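Local atomic coordinates of pectate lyase (Erwinia chrysanthemi, PDB entry 1RU4), a protein that catalyses the eliminative cleavage of pectate, the polygalacturonate backbone of pectin in plant cell walls, and is built as a parallel beta-helix. Residues S9-K14 against P81-A86; Y17-N22 against E49-K54; S137-E142 against S161-I166; N196-C201 against Q218-E223. One frame throughout, in Å; residues are numbered along the deposited sequence.

Interaction 1: residues S9-K14 against P81-A86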
loop_
_atom_site.group_PDB
_atom_site.type_symbol
_atom_site.label_atom_id
_atom_site.label_comp_id
_atom_site.label_asym_id
_atom_site.label_seq_id
_atom_site.Cartn_x
_atom_site.Cartn_y
_atom_site.Cartn_z
ATOM N N SER A 9 -7.815 -3.827 -20.349
ATOM C CA SER A 9 -7.092 -2.977 -19.409
ATOM C C SER A 9 -5.568 -3.154 -19.425
ATOM O O SER A 9 -4.930 -3.199 -18.372
ATOM C CB SER A 9 -7.638 -3.212 -17.997
ATOM O OG SER A 9 -9.044 -3.032 -17.975
ATOM N N GLY A 10 -4.998 -3.264 -20.622
ATOM C CA GLY A 10 -3.555 -3.384 -20.760
ATOM C C GLY A 10 -2.991 -4.794 -20.742
ATOM O O GLY A 10 -1.792 -4.988 -20.952
ATOM N N ILE A 11 -3.854 -5.779 -20.520
ATOM C CA ILE A 11 -3.433 -7.174 -20.417
ATOM C C ILE A 11 -3.459 -7.930 -21.748
ATOM O O ILE A 11 -4.425 -7.843 -22.503
ATOM C CB ILE A 11 -4.312 -7.919 -19.382
ATOM C CG1 ILE A 11 -4.069 -7.342 -17.985
ATOM C CG2 ILE A 11 -4.034 -9.420 -19.415
ATOM C CD1 ILE A 11 -5.078 -7.796 -16.945
ATOM N N SER A 12 -2.376 -8.653 -22.031
ATOM C CA SER A 12 -2.293 -9.514 -23.212
ATOM C C SER A 12 -2.615 -10.940 -22.783
ATOM O O SER A 12 -1.940 -11.498 -21.917
ATOM C CB SER A 12 -0.889 -9.469 -23.821
ATOM O OG SER A 12 -0.611 -8.205 -24.393
ATOM N N THR A 13 -3.641 -11.534 -23.387
ATOM C CA THR A 13 -4.062 -12.878 -23.004
ATOM C C THR A 13 -4.562 -13.724 -24.175
ATOM O O THR A 13 -5.030 -13.198 -25.186
ATOM C CB THR A 13 -5.153 -12.822 -21.909
ATOM O OG1 THR A 13 -5.460 -14.148 -21.464
ATOM C CG2 THR A 13 -6.417 -12.163 -22.442
ATOM N N LYS A 14 -4.461 -15.041 -24.018
ATOM C CA LYS A 14 -4.883 -15.986 -25.049
ATOM C C LYS A 14 -6.340 -16.415 -24.901
ATOM O O LYS A 14 -6.908 -17.022 -25.810
ATOM C CB LYS A 14 -3.988 -17.229 -25.024
ATOM C CG LYS A 14 -4.080 -18.038 -23.735
ATOM C CD LYS A 14 -3.169 -19.257 -23.774
ATOM C CE LYS A 14 -3.240 -20.039 -22.471
ATOM N NZ LYS A 14 -2.311 -21.205 -22.469
ATOM N N PRO A 81 0.897 -15.441 -15.920
ATOM C CA PRO A 81 0.131 -15.288 -14.678
ATOM C C PRO A 81 -1.351 -15.536 -14.923
ATOM O O PRO A 81 -1.798 -15.555 -16.072
ATOM C CB PRO A 81 0.362 -13.817 -14.310
ATOM C CG PRO A 81 1.612 -13.436 -15.065
ATOM C CD PRO A 81 1.420 -14.141 -16.369
ATOM N N ILE A 82 -2.100 -15.774 -13.850
ATOM C CA ILE A 82 -3.554 -15.839 -13.956
ATOM C C ILE A 82 -4.039 -14.421 -13.679
ATOM O O ILE A 82 -3.838 -13.888 -12.585
ATOM C CB ILE A 82 -4.184 -16.806 -12.933
ATOM C CG1 ILE A 82 -3.690 -18.233 -13.180
ATOM C CG2 ILE A 82 -5.704 -16.756 -13.046
ATOM C CD1 ILE A 82 -4.176 -19.237 -12.151
ATOM N N TYR A 83 -4.625 -13.801 -14.695
ATOM C CA TYR A 83 -5.095 -12.421 -14.600
ATOM C C TYR A 83 -6.539 -12.304 -14.123
ATOM O O TYR A 83 -7.409 -13.053 -14.559
ATOM C CB TYR A 83 -4.981 -11.730 -15.961
ATOM C CG TYR A 83 -3.584 -11.623 -16.530
ATOM C CD1 TYR A 83 -3.129 -12.533 -17.484
ATOM C CD2 TYR A 83 -2.743 -10.569 -16.171
ATOM C CE1 TYR A 83 -1.871 -12.391 -18.074
ATOM C CE2 TYR A 83 -1.486 -10.417 -16.753
ATOM C CZ TYR A 83 -1.059 -11.330 -17.705
ATOM O OH TYR A 83 0.174 -11.168 -18.297
ATOM N N VAL A 84 -6.784 -11.348 -13.230
ATOM C CA VAL A 84 -8.130 -11.033 -12.759
ATOM C C VAL A 84 -8.222 -9.512 -12.834
ATOM O O VAL A 84 -7.506 -8.809 -12.119
ATOM C CB VAL A 84 -8.356 -11.499 -11.294
ATOM C CG1 VAL A 84 -9.762 -11.133 -10.828
ATOM C CG2 VAL A 84 -8.142 -13.001 -11.173
ATOM N N ALA A 85 -9.076 -9.001 -13.717
ATOM C CA ALA A 85 -9.135 -7.557 -13.926
ATOM C C ALA A 85 -10.491 -7.004 -14.342
ATOM O O ALA A 85 -11.256 -7.659 -15.052
ATOM C CB ALA A 85 -8.072 -7.137 -14.941
ATOM N N ALA A 86 -10.778 -5.786 -13.887
ATOM C CA ALA A 86 -11.982 -5.076 -14.295
ATOM C C ALA A 86 -11.752 -4.546 -15.710
ATOM O O ALA A 86 -10.688 -4.000 -16.011
ATOM C CB ALA A 86 -12.273 -3.932 -13.334
HETATM O O HOH W 1 -0.245 -8.703 -20.070
HETATM O O HOH W 2 0.261 -12.548 -20.832
#
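Ile11 sets a methyl on the face of the Tyr83 ring, and between them these two residues account for more than half of the surface that the contact buries. The methyl CG2 of Ile11 sits over the centre of the ring, 3.5 Å from the Tyr83 ring centroid and only 7° off its normal, an almost ideal CH-pi contact. A chi1 of -66° puts Ile11 CG1 beside the backbone N and CG2 anti to it, and the CG1 branch runs alongside the ring until Ile11 CD1 lodges against Ala85 CB at 3.7 Å. One isoleucine thereby covers two residues whose side chains leave the same face of the strand. The ring is tied down at its far end through water: one water accepts from Ser12 N, another donates to Ser12 O, and both are hydrogen-bonded to Tyr83 OH, at 3.1 and 2.9 Å. At the other end of the contact Ser9 OG donates to Ala86 O over 2.7 Å, in the carbonyl plane, and Cys89 N shares the same hydroxyl. Leu50 touches both Ile11 and Tyr83. The arrangement is that of an N-terminal segment laid roughly antiparallel along the outer face of strand 82-86, without strand pairing, in a right-handed parallel beta-helix.

Interaction 2: residues Y17-N22 against E49-K54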
loop_
_atom_site.group_PDB
_atom_site.type_symbol
_atom_site.label_atom_id
_atom_site.label_comp_id
_atom_site.label_asym_id
_atom_site.label_seq_id
_atom_site.Cartn_x
_atom_site.Cartn_y
_atom_site.Cartn_z
ATOM N N TYR A 17 -12.372 -14.920 -20.024
ATOM C CA TYR A 17 -13.597 -15.413 -19.402
ATOM C C TYR A 17 -14.376 -14.191 -18.936
ATOM O O TYR A 17 -13.961 -13.498 -18.003
ATOM C CB TYR A 17 -13.280 -16.309 -18.202
ATOM C CG TYR A 17 -12.512 -17.559 -18.552
ATOM C CD1 TYR A 17 -11.123 -17.596 -18.446
ATOM C CD2 TYR A 17 -13.171 -18.700 -19.007
ATOM C CE1 TYR A 17 -10.407 -18.737 -18.787
ATOM C CE2 TYR A 17 -12.466 -19.848 -19.354
ATOM C CZ TYR A 17 -11.086 -19.860 -19.243
ATOM O OH TYR A 17 -10.384 -20.988 -19.601
ATOM N N TYR A 18 -15.486 -13.906 -19.612
ATOM C CA TYR A 18 -16.321 -12.760 -19.268
ATOM C C TYR A 18 -17.195 -13.046 -18.053
ATOM O O TYR A 18 -17.992 -13.991 -18.047
ATOM C CB TYR A 18 -17.188 -12.352 -20.458
ATOM C CG TYR A 18 -16.418 -11.750 -21.612
ATOM C CD1 TYR A 18 -15.746 -12.558 -22.529
ATOM C CD2 TYR A 18 -16.395 -10.370 -21.810
ATOM C CE1 TYR A 18 -15.072 -12.005 -23.619
ATOM C CE2 TYR A 18 -15.727 -9.807 -22.892
ATOM C CZ TYR A 18 -15.071 -10.628 -23.792
ATOM O OH TYR A 18 -14.424 -10.068 -24.868
ATOM N N VAL A 19 -17.041 -12.210 -17.031
ATOM C CA VAL A 19 -17.743 -12.365 -15.764
ATOM C C VAL A 19 -18.507 -11.091 -15.406
ATOM O O VAL A 19 -18.075 -9.985 -15.730
ATOM C CB VAL A 19 -16.730 -12.708 -14.634
ATOM C CG1 VAL A 19 -17.393 -12.654 -13.259
ATOM C CG2 VAL A 19 -16.137 -14.088 -14.871
ATOM N N ALA A 20 -19.658 -11.263 -14.761
ATOM C CA ALA A 20 -20.471 -10.144 -14.295
ATOM C C ALA A 20 -21.127 -10.542 -12.975
ATOM O O ALA A 20 -21.187 -11.725 -12.643
ATOM C CB ALA A 20 -21.532 -9.790 -15.332
ATOM N N PRO A 21 -21.601 -9.556 -12.190
ATOM C CA PRO A 21 -22.247 -9.852 -10.906
ATOM C C PRO A 21 -23.440 -10.803 -11.027
ATOM O O PRO A 21 -23.671 -11.630 -10.145
ATOM C CB PRO A 21 -22.683 -8.469 -10.423
ATOM C CG PRO A 21 -21.612 -7.581 -10.966
ATOM C CD PRO A 21 -21.460 -8.099 -12.377
ATOM N N ASN A 22 -24.190 -10.683 -12.121
ATOM C CA ASN A 22 -25.346 -11.544 -12.351
ATOM C C ASN A 22 -25.026 -12.749 -13.238
ATOM O O ASN A 22 -25.932 -13.392 -13.771
ATOM C CB ASN A 22 -26.513 -10.739 -12.941
ATOM C CG ASN A 22 -26.216 -10.192 -14.328
ATOM O OD1 ASN A 22 -25.064 -10.137 -14.761
ATOM N ND2 ASN A 22 -27.265 -9.782 -15.034
ATOM N N GLU A 49 -4.296 -16.894 -18.832
ATOM C CA GLU A 49 -5.656 -16.513 -19.194
ATOM C C GLU A 49 -6.194 -15.416 -18.277
ATOM O O GLU A 49 -5.591 -15.111 -17.244
ATOM C CB GLU A 49 -6.569 -17.740 -19.197
ATOM C CG GLU A 49 -6.095 -18.816 -20.175
ATOM C CD GLU A 49 -6.980 -20.048 -20.218
ATOM O OE1 GLU A 49 -6.889 -20.795 -21.217
ATOM O OE2 GLU A 49 -7.751 -20.285 -19.265
ATOM N N LEU A 50 -7.331 -14.840 -18.654
ATOM C CA LEU A 50 -7.876 -13.682 -17.952
ATOM C C LEU A 50 -9.343 -13.788 -17.555
ATOM O O LEU A 50 -10.211 -14.074 -18.385
ATOM C CB LEU A 50 -7.676 -12.428 -18.816
ATOM C CG LEU A 50 -8.475 -11.147 -18.539
ATOM C CD1 LEU A 50 -8.062 -10.509 -17.220
ATOM C CD2 LEU A 50 -8.261 -10.170 -19.682
ATOM N N ILE A 51 -9.610 -13.536 -16.277
ATOM C CA ILE A 51 -10.977 -13.420 -15.788
ATOM C C ILE A 51 -11.305 -11.928 -15.891
ATOM O O ILE A 51 -10.804 -11.112 -15.109
ATOM C CB ILE A 51 -11.104 -13.891 -14.316
ATOM C CG1 ILE A 51 -10.732 -15.373 -14.203
ATOM C CG2 ILE A 51 -12.526 -13.663 -13.807
ATOM C CD1 ILE A 51 -10.817 -15.924 -12.796
ATOM N N LEU A 52 -12.083 -11.573 -16.908
ATOM C CA LEU A 52 -12.433 -10.181 -17.159
ATOM C C LEU A 52 -13.754 -9.822 -16.490
ATOM O O LEU A 52 -14.815 -10.340 -16.850
ATOM C CB LEU A 52 -12.507 -9.917 -18.663
ATOM C CG LEU A 52 -12.622 -8.455 -19.093
ATOM C CD1 LEU A 52 -11.365 -7.698 -18.697
ATOM C CD2 LEU A 52 -12.840 -8.377 -20.597
ATOM N N LEU A 53 -13.670 -8.929 -15.511
ATOM C CA LEU A 53 -14.821 -8.524 -14.717
ATOM C C LEU A 53 -15.529 -7.288 -15.257
ATOM O O LEU A 53 -14.901 -6.261 -15.510
ATOM C CB LEU A 53 -14.371 -8.243 -13.280
ATOM C CG LEU A 53 -13.598 -9.357 -12.566
ATOM C CD1 LEU A 53 -12.918 -8.808 -11.322
ATOM C CD2 LEU A 53 -14.534 -10.500 -12.209
ATOM N N LYS A 54 -16.841 -7.387 -15.430
ATOM C CA LYS A 54 -17.636 -6.222 -15.793
ATOM C C LYS A 54 -17.562 -5.270 -14.600
ATOM O O LYS A 54 -17.686 -5.703 -13.452
ATOM C CB LYS A 54 -19.092 -6.628 -16.035
ATOM C CG LYS A 54 -20.012 -5.479 -16.407
ATOM C CD LYS A 54 -21.459 -5.935 -16.446
ATOM C CE LYS A 54 -22.403 -4.772 -16.700
ATOM N NZ LYS A 54 -23.826 -5.204 -16.645
HETATM O O HOH W 3 -24.651 -8.230 -16.739
#
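In the first turn of the parallel beta-helix, strand 16-19 pairs in parallel with strand 50-53, and helix 38-44 lies on the chain between them. Tyr17, Tyr18 and Val19 stand beside Ile51, Leu52 and Leu53, and four backbone bonds zip the strands together: Tyr17 N to Leu50 O, Leu52 N to Tyr17 O, Val19 N to Leu52 O and Lys54 N to Val19 O. The side chains divide between two faces. On one, Val19 reaches both ways along the neighbouring strand: its CG2 meets Ile51 CG2 at 3.8 Å, while Val19 CG1, anti to the backbone N (chi1 171°), packs on Leu53 CD2 at 3.7 Å. Ala41 of the helix touches both Val19 and Ile51, Phe38 touches Leu53 and Ala44 touches Tyr17, so the helix covers this face. The other face carries Tyr18 and Leu52 side by side, with Tyr18 CE2 4.0 Å from Leu52 CD2; Phe32 meets the Tyr18 ring edge-to-face. Further along, the extended chain of Lys54 passes Ala20, its CD lying 4.0 Å from Ala20 CB, and a water joins Lys54 NZ to Asn22 OD1. Tyr17 shares the face of Val19 but reaches toward the start of the other strand. Its hydroxyl donates to Glu49 in a bond of 2.7 Å between Tyr17 OH and Glu49 OE2. That oxygen, which also accepts from Asn46 N, lies in the plane of the ring, whereas the hydroxyl meets it from above the carboxylate plane; the two planes are 57° apart.

Interaction 3: residues S137-E142 against S161-I166; sequences SHNTFE and SYNTVI
Asn163 touches Asn139 along most of its length. Its CB lies 3.7 Å from Asn139 O, and CG, anti to the carbonyl carbon (chi1 -64°), carries the amide up beside that of Asn139. There Asn163 OD1 accepts from Asn139 N at 2.9 Å and, weakly, from Asn139 ND2. ND2 of Asn163 turns to Gly136 O. The two amides lie side by side, nearly coplanar, their planes only 3° apart, in a row of asparagines of the kind familiar from right-handed parallel beta-helices, where like residues recur at equivalent positions of successive turns. The row continues beyond this pair: Asn196 OD1 accepts from Asn163 N, and on the other side Asn139 OD1 takes its bond from Trp117 N while its ND2 reaches Gly114 O.

The sequences SHNTFE and SYNTVI share Ser, Asn and Thr at matching positions. Ser137 OG and Ser161 OG are hydrogen-bonded at 2.8 Å. His138 and Tyr162 hold nearly parallel rings, 13° apart but slid so far that they barely overlap; it is Tyr162 CB that sits over the imidazole face, 3.9 Å from the His138 ring centroid, and the ring that does stack on His138 is that of Tyr116. A water donating to Asn139 O and Tyr162 O accepts from Thr164 OG1 at 2.8 Å. Strands 140-142 and 164-166 then run parallel, bonded by Thr164 N to Asn139 O, Phe141 N to Thr164 O and Ile166 N to Phe141 O. Phe141 and Val165 point to the face opposite the threonines, and the Phe141 ring meets that of Phe119 in nearly parallel planes.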
loop_
_atom_site.group_PDB
_atom_site.type_symbol
_atom_site.label_atom_id
_atom_site.label_comp_id
_atom_site.label_asym_id
_atom_site.label_seq_id
_atom_site.Cartn_x
_atom_site.Cartn_y
_atom_site.Cartn_z
ATOM N N SER A 137 3.448 -16.549 -3.600
ATOM C CA SER A 137 4.571 -15.768 -4.112
ATOM C C SER A 137 4.409 -15.321 -5.563
ATOM O O SER A 137 3.606 -15.878 -6.313
ATOM C CB SER A 137 5.871 -16.566 -3.960
ATOM O OG SER A 137 6.139 -16.845 -2.596
ATOM N N HIS A 138 5.173 -14.295 -5.939
ATOM C CA HIS A 138 5.184 -13.757 -7.299
ATOM C C HIS A 138 3.826 -13.239 -7.763
ATOM O O HIS A 138 3.500 -13.278 -8.953
ATOM C CB HIS A 138 5.722 -14.802 -8.280
ATOM C CG HIS A 138 7.128 -15.229 -7.993
ATOM N ND1 HIS A 138 8.218 -14.437 -8.280
ATOM C CD2 HIS A 138 7.621 -16.362 -7.440
ATOM C CE1 HIS A 138 9.324 -15.065 -7.918
ATOM N NE2 HIS A 138 8.988 -16.234 -7.405
ATOM N N ASN A 139 3.040 -12.746 -6.809
ATOM C CA ASN A 139 1.728 -12.184 -7.099
ATOM C C ASN A 139 1.839 -10.674 -7.280
ATOM O O ASN A 139 2.726 -10.033 -6.709
ATOM C CB ASN A 139 0.752 -12.508 -5.964
ATOM C CG ASN A 139 0.543 -13.999 -5.787
ATOM O OD1 ASN A 139 0.048 -14.679 -6.685
ATOM N ND2 ASN A 139 0.919 -14.514 -4.623
ATOM N N THR A 140 0.948 -10.112 -8.088
ATOM C CA THR A 140 0.950 -8.675 -8.336
ATOM C C THR A 140 -0.438 -8.092 -8.125
ATOM O O THR A 140 -1.438 -8.678 -8.537
ATOM C CB THR A 140 1.427 -8.347 -9.766
ATOM O OG1 THR A 140 2.736 -8.897 -9.970
ATOM C CG2 THR A 140 1.485 -6.837 -9.979
ATOM N N PHE A 141 -0.484 -6.951 -7.445
ATOM C CA PHE A 141 -1.729 -6.237 -7.186
ATOM C C PHE A 141 -1.537 -4.828 -7.725
ATOM O O PHE A 141 -0.845 -4.014 -7.112
ATOM C CB PHE A 141 -2.023 -6.198 -5.678
ATOM C CG PHE A 141 -2.123 -7.560 -5.044
ATOM C CD1 PHE A 141 -0.974 -8.252 -4.669
ATOM C CD2 PHE A 141 -3.363 -8.168 -4.855
ATOM C CE1 PHE A 141 -1.057 -9.533 -4.121
ATOM C CE2 PHE A 141 -3.455 -9.447 -4.308
ATOM C CZ PHE A 141 -2.298 -10.130 -3.942
ATOM N N GLU A 142 -2.121 -4.557 -8.889
ATOM C CA GLU A 142 -1.958 -3.263 -9.545
ATOM C C GLU A 142 -3.265 -2.485 -9.608
ATOM O O GLU A 142 -4.284 -3.009 -10.051
ATOM C CB GLU A 142 -1.399 -3.441 -10.965
ATOM C CG GLU A 142 -1.189 -2.113 -11.695
ATOM C CD GLU A 142 -0.662 -2.252 -13.118
ATOM O OE1 GLU A 142 -0.662 -3.370 -13.673
ATOM O OE2 GLU A 142 -0.252 -1.221 -13.692
ATOM N N SER A 161 6.429 -14.357 -0.735
ATOM C CA SER A 161 7.625 -13.695 -1.248
ATOM C C SER A 161 7.492 -13.156 -2.669
ATOM O O SER A 161 6.661 -13.622 -3.450
ATOM C CB SER A 161 8.819 -14.656 -1.183
ATOM O OG SER A 161 8.623 -15.771 -2.034
ATOM N N TYR A 162 8.335 -12.177 -2.991
ATOM C CA TYR A 162 8.402 -11.575 -4.322
ATOM C C TYR A 162 7.051 -11.089 -4.840
ATOM O O TYR A 162 6.722 -11.247 -6.015
ATOM C CB TYR A 162 9.058 -12.546 -5.310
ATOM C CG TYR A 162 10.403 -13.036 -4.832
ATOM C CD1 TYR A 162 10.562 -14.332 -4.346
ATOM C CD2 TYR A 162 11.505 -12.182 -4.805
ATOM C CE1 TYR A 162 11.785 -14.766 -3.835
ATOM C CE2 TYR A 162 12.733 -12.605 -4.299
ATOM C CZ TYR A 162 12.863 -13.896 -3.815
ATOM O OH TYR A 162 14.068 -14.313 -3.296
ATOM N N ASN A 163 6.262 -10.522 -3.935
ATOM C CA ASN A 163 4.970 -9.953 -4.292
ATOM C C ASN A 163 5.147 -8.459 -4.537
ATOM O O ASN A 163 5.954 -7.804 -3.875
ATOM C CB ASN A 163 3.948 -10.213 -3.183
ATOM C CG ASN A 163 3.666 -11.690 -2.992
ATOM O OD1 ASN A 163 3.141 -12.354 -3.887
ATOM N ND2 ASN A 163 4.028 -12.216 -1.828
ATOM N N THR A 164 4.423 -7.936 -5.521
ATOM C CA THR A 164 4.540 -6.531 -5.889
ATOM C C THR A 164 3.180 -5.850 -5.821
ATOM O O THR A 164 2.208 -6.323 -6.413
ATOM C CB THR A 164 5.111 -6.382 -7.311
ATOM O OG1 THR A 164 6.281 -7.201 -7.443
ATOM C CG2 THR A 164 5.493 -4.935 -7.582
ATOM N N VAL A 165 3.117 -4.755 -5.070
ATOM C CA VAL A 165 1.889 -3.979 -4.914
ATOM C C VAL A 165 2.130 -2.616 -5.559
ATOM O O VAL A 165 2.935 -1.818 -5.073
ATOM C CB VAL A 165 1.519 -3.821 -3.420
ATOM C CG1 VAL A 165 0.178 -3.120 -3.274
ATOM C CG2 VAL A 165 1.476 -5.188 -2.744
ATOM N N ILE A 166 1.437 -2.377 -6.668
ATOM C CA ILE A 166 1.636 -1.189 -7.499
ATOM C C ILE A 166 0.400 -0.296 -7.529
ATOM O O ILE A 166 -0.706 -0.773 -7.782
ATOM C CB ILE A 166 1.920 -1.600 -8.965
ATOM C CG1 ILE A 166 3.064 -2.613 -9.026
ATOM C CG2 ILE A 166 2.238 -0.365 -9.808
ATOM C CD1 ILE A 166 3.203 -3.285 -10.380
HETATM O O HOH W 4 5.412 -9.805 -8.155
#

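Interaction 4: residues N196-C201 against Q218-E223; sequences NRFVGC and QKVVIE
Strands 197-199 and 221-223 run parallel, only 2° apart in direction and 4.8 Å between axes, held by Phe198 N to Val221 O, Glu223 N to Phe198 O and Gly200 N to Glu223 O, with a weak, long bond from Val221 N to Asn196 O at the start. On the face that bears Arg197, Val199, Val221 and Glu223, a salt bridge spans the two strands diagonally. Arg197 leads its CG past Val221 CB, then bends at chi3 (63°), which swings the guanidinium over toward Glu223. Its NH2 donates to Glu223 OE1 at 2.9 Å, with the oxygen in the guanidinium plane; OE1 is met on the syn side but 33° out of the carboxylate plane. A water within the guanidinium plane accepts from Arg197 NE at 3.1 Å. Beneath the bridge, Val199 CG2 approaches Glu223 OE1 to 3.5 Å. On the opposite face Phe198 CB lies near Ile222 CG1, and the ring atom Phe198 CD1 reaches back to Val220 CG1 at 4.1 Å. Two further waters link Asn196 to Lys219 O, one through Asn196 N and the other through Asn196 O. Within the beta-helix the pair is flanked by strand 164-166, which bonds to Arg197 and Val199, and by strand 259-261, whose Ile260 and Thr261 touch Ile222 and Glu223; Phe186 and Ile156 of strands 186-188 and 154-156 meet Phe198 from the interior.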
loop_
_atom_site.group_PDB
_atom_site.type_symbol
_atom_site.label_atom_id
_atom_site.label_comp_id
_atom_site.label_asym_id
_atom_site.label_seq_id
_atom_site.Cartn_x
_atom_site.Cartn_y
_atom_site.Cartn_z
ATOM N N ASN A 196 9.341 -8.584 -1.232
ATOM C CA ASN A 196 8.073 -7.862 -1.316
ATOM C C ASN A 196 8.291 -6.360 -1.495
ATOM O O ASN A 196 9.131 -5.760 -0.820
ATOM C CB ASN A 196 7.206 -8.169 -0.094
ATOM C CG ASN A 196 6.830 -9.640 -0.010
ATOM O OD1 ASN A 196 6.340 -10.220 -0.981
ATOM N ND2 ASN A 196 7.072 -10.253 1.143
ATOM N N ARG A 197 7.552 -5.767 -2.434
ATOM C CA ARG A 197 7.738 -4.363 -2.810
ATOM C C ARG A 197 6.427 -3.604 -2.969
ATOM O O ARG A 197 5.427 -4.164 -3.414
ATOM C CB ARG A 197 8.499 -4.271 -4.136
ATOM C CG ARG A 197 9.887 -4.878 -4.127
ATOM C CD ARG A 197 10.539 -4.734 -5.490
ATOM N NE ARG A 197 10.728 -3.333 -5.860
ATOM C CZ ARG A 197 11.500 -2.922 -6.862
ATOM N NH1 ARG A 197 12.161 -3.805 -7.602
ATOM N NH2 ARG A 197 11.622 -1.627 -7.120
ATOM N N PHE A 198 6.467 -2.313 -2.643
ATOM C CA PHE A 198 5.320 -1.413 -2.768
ATOM C C PHE A 198 5.748 -0.160 -3.531
ATOM O O PHE A 198 6.740 0.479 -3.175
ATOM C CB PHE A 198 4.805 -1.012 -1.381
ATOM C CG PHE A 198 4.268 -2.161 -0.581
ATOM C CD1 PHE A 198 5.131 -3.070 0.020
ATOM C CD2 PHE A 198 2.897 -2.356 -0.454
ATOM C CE1 PHE A 198 4.636 -4.159 0.731
ATOM C CE2 PHE A 198 2.392 -3.444 0.255
ATOM C CZ PHE A 198 3.262 -4.347 0.847
ATOM N N VAL A 199 5.011 0.184 -4.585
ATOM C CA VAL A 199 5.336 1.359 -5.398
ATOM C C VAL A 199 4.076 2.150 -5.753
ATOM O O VAL A 199 3.091 1.581 -6.220
ATOM C CB VAL A 199 6.062 0.964 -6.715
ATOM C CG1 VAL A 199 6.524 2.205 -7.460
ATOM C CG2 VAL A 199 7.242 0.050 -6.429
ATOM N N GLY A 200 4.120 3.462 -5.522
ATOM C CA GLY A 200 2.997 4.330 -5.844
ATOM C C GLY A 200 1.735 4.076 -5.038
ATOM O O GLY A 200 0.636 4.408 -5.482
ATOM N N CYS A 201 1.894 3.528 -3.837
ATOM C CA CYS A 201 0.758 3.177 -2.987
ATOM C C CYS A 201 0.386 4.278 -1.994
ATOM O O CYS A 201 1.206 5.136 -1.672
ATOM C CB CYS A 201 1.067 1.886 -2.220
ATOM S SG CYS A 201 1.233 0.405 -3.253
ATOM N N GLN A 218 13.236 -9.702 6.811
ATOM C CA GLN A 218 13.268 -9.641 5.352
ATOM C C GLN A 218 13.106 -8.207 4.853
ATOM O O GLN A 218 12.169 -7.504 5.241
ATOM C CB GLN A 218 12.172 -10.528 4.753
ATOM C CG GLN A 218 12.225 -11.992 5.189
ATOM C CD GLN A 218 13.331 -12.798 4.515
ATOM O OE1 GLN A 218 14.109 -12.279 3.712
ATOM N NE2 GLN A 218 13.390 -14.085 4.836
ATOM N N LYS A 219 14.020 -7.788 3.983
ATOM C CA LYS A 219 14.004 -6.441 3.423
ATOM C C LYS A 219 12.765 -6.154 2.579
ATOM O O LYS A 219 12.399 -6.944 1.705
ATOM C CB LYS A 219 15.262 -6.210 2.579
ATOM C CG LYS A 219 15.272 -4.903 1.795
ATOM C CD LYS A 219 16.597 -4.713 1.072
ATOM C CE LYS A 219 16.645 -3.386 0.332
ATOM N NZ LYS A 219 17.975 -3.165 -0.309
ATOM N N VAL A 220 12.118 -5.029 2.876
ATOM C CA VAL A 220 10.973 -4.541 2.111
ATOM C C VAL A 220 11.372 -3.217 1.469
ATOM O O VAL A 220 12.075 -2.409 2.081
ATOM C CB VAL A 220 9.736 -4.300 3.010
ATOM C CG1 VAL A 220 8.577 -3.736 2.185
ATOM C CG2 VAL A 220 9.313 -5.596 3.679
ATOM N N VAL A 221 10.943 -3.015 0.228
ATOM C CA VAL A 221 11.217 -1.780 -0.500
ATOM C C VAL A 221 9.911 -1.020 -0.725
ATOM O O VAL A 221 8.933 -1.588 -1.216
ATOM C CB VAL A 221 11.884 -2.072 -1.868
ATOM C CG1 VAL A 221 12.149 -0.774 -2.618
ATOM C CG2 VAL A 221 13.189 -2.832 -1.666
ATOM N N ILE A 222 9.898 0.253 -0.329
ATOM C CA ILE A 222 8.731 1.124 -0.496
ATOM C C ILE A 222 9.167 2.363 -1.283
ATOM O O ILE A 222 10.090 3.073 -0.879
ATOM C CB ILE A 222 8.146 1.559 0.876
ATOM C CG1 ILE A 222 7.696 0.328 1.671
ATOM C CG2 ILE A 222 6.968 2.519 0.670
ATOM C CD1 ILE A 222 7.304 0.627 3.104
ATOM N N GLU A 223 8.509 2.608 -2.413
ATOM C CA GLU A 223 8.873 3.719 -3.294
ATOM C C GLU A 223 7.657 4.534 -3.713
ATOM O O GLU A 223 6.579 3.983 -3.933
ATOM C CB GLU A 223 9.577 3.186 -4.548
ATOM C CG GLU A 223 10.870 2.426 -4.265
ATOM C CD GLU A 223 11.388 1.655 -5.470
ATOM O OE1 GLU A 223 10.591 0.947 -6.121
ATOM O OE2 GLU A 223 12.602 1.739 -5.753
HETATM O O HOH W 5 9.960 -8.827 1.692
HETATM O O HOH W 6 11.867 -6.380 -1.000
HETATM O O HOH W 7 9.264 -1.000 -4.349
#

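In the fold
The contacts follow the beta-helix along its length, and three of the four join strands that are neighbours in its winding. Interaction 2 is nested inside the loop closed by interaction 1; interactions 3 and 4 follow in series. Interactions 1 and 2 have centres about 11 Å apart and meet where strands 50-53 and 82-86 pair, through probable bonds such as Tyr83 O to Ile51 N. Interactions 3 and 4, with centres about 10 Å apart, join similarly between strands 164-166 and 197-199. Interactions 2 and 4 are the most distant, with centres about 30 Å apart. Parallel pairing thus carries the same architecture from turn to turn, while interaction 1 alone adds a non-strand segment.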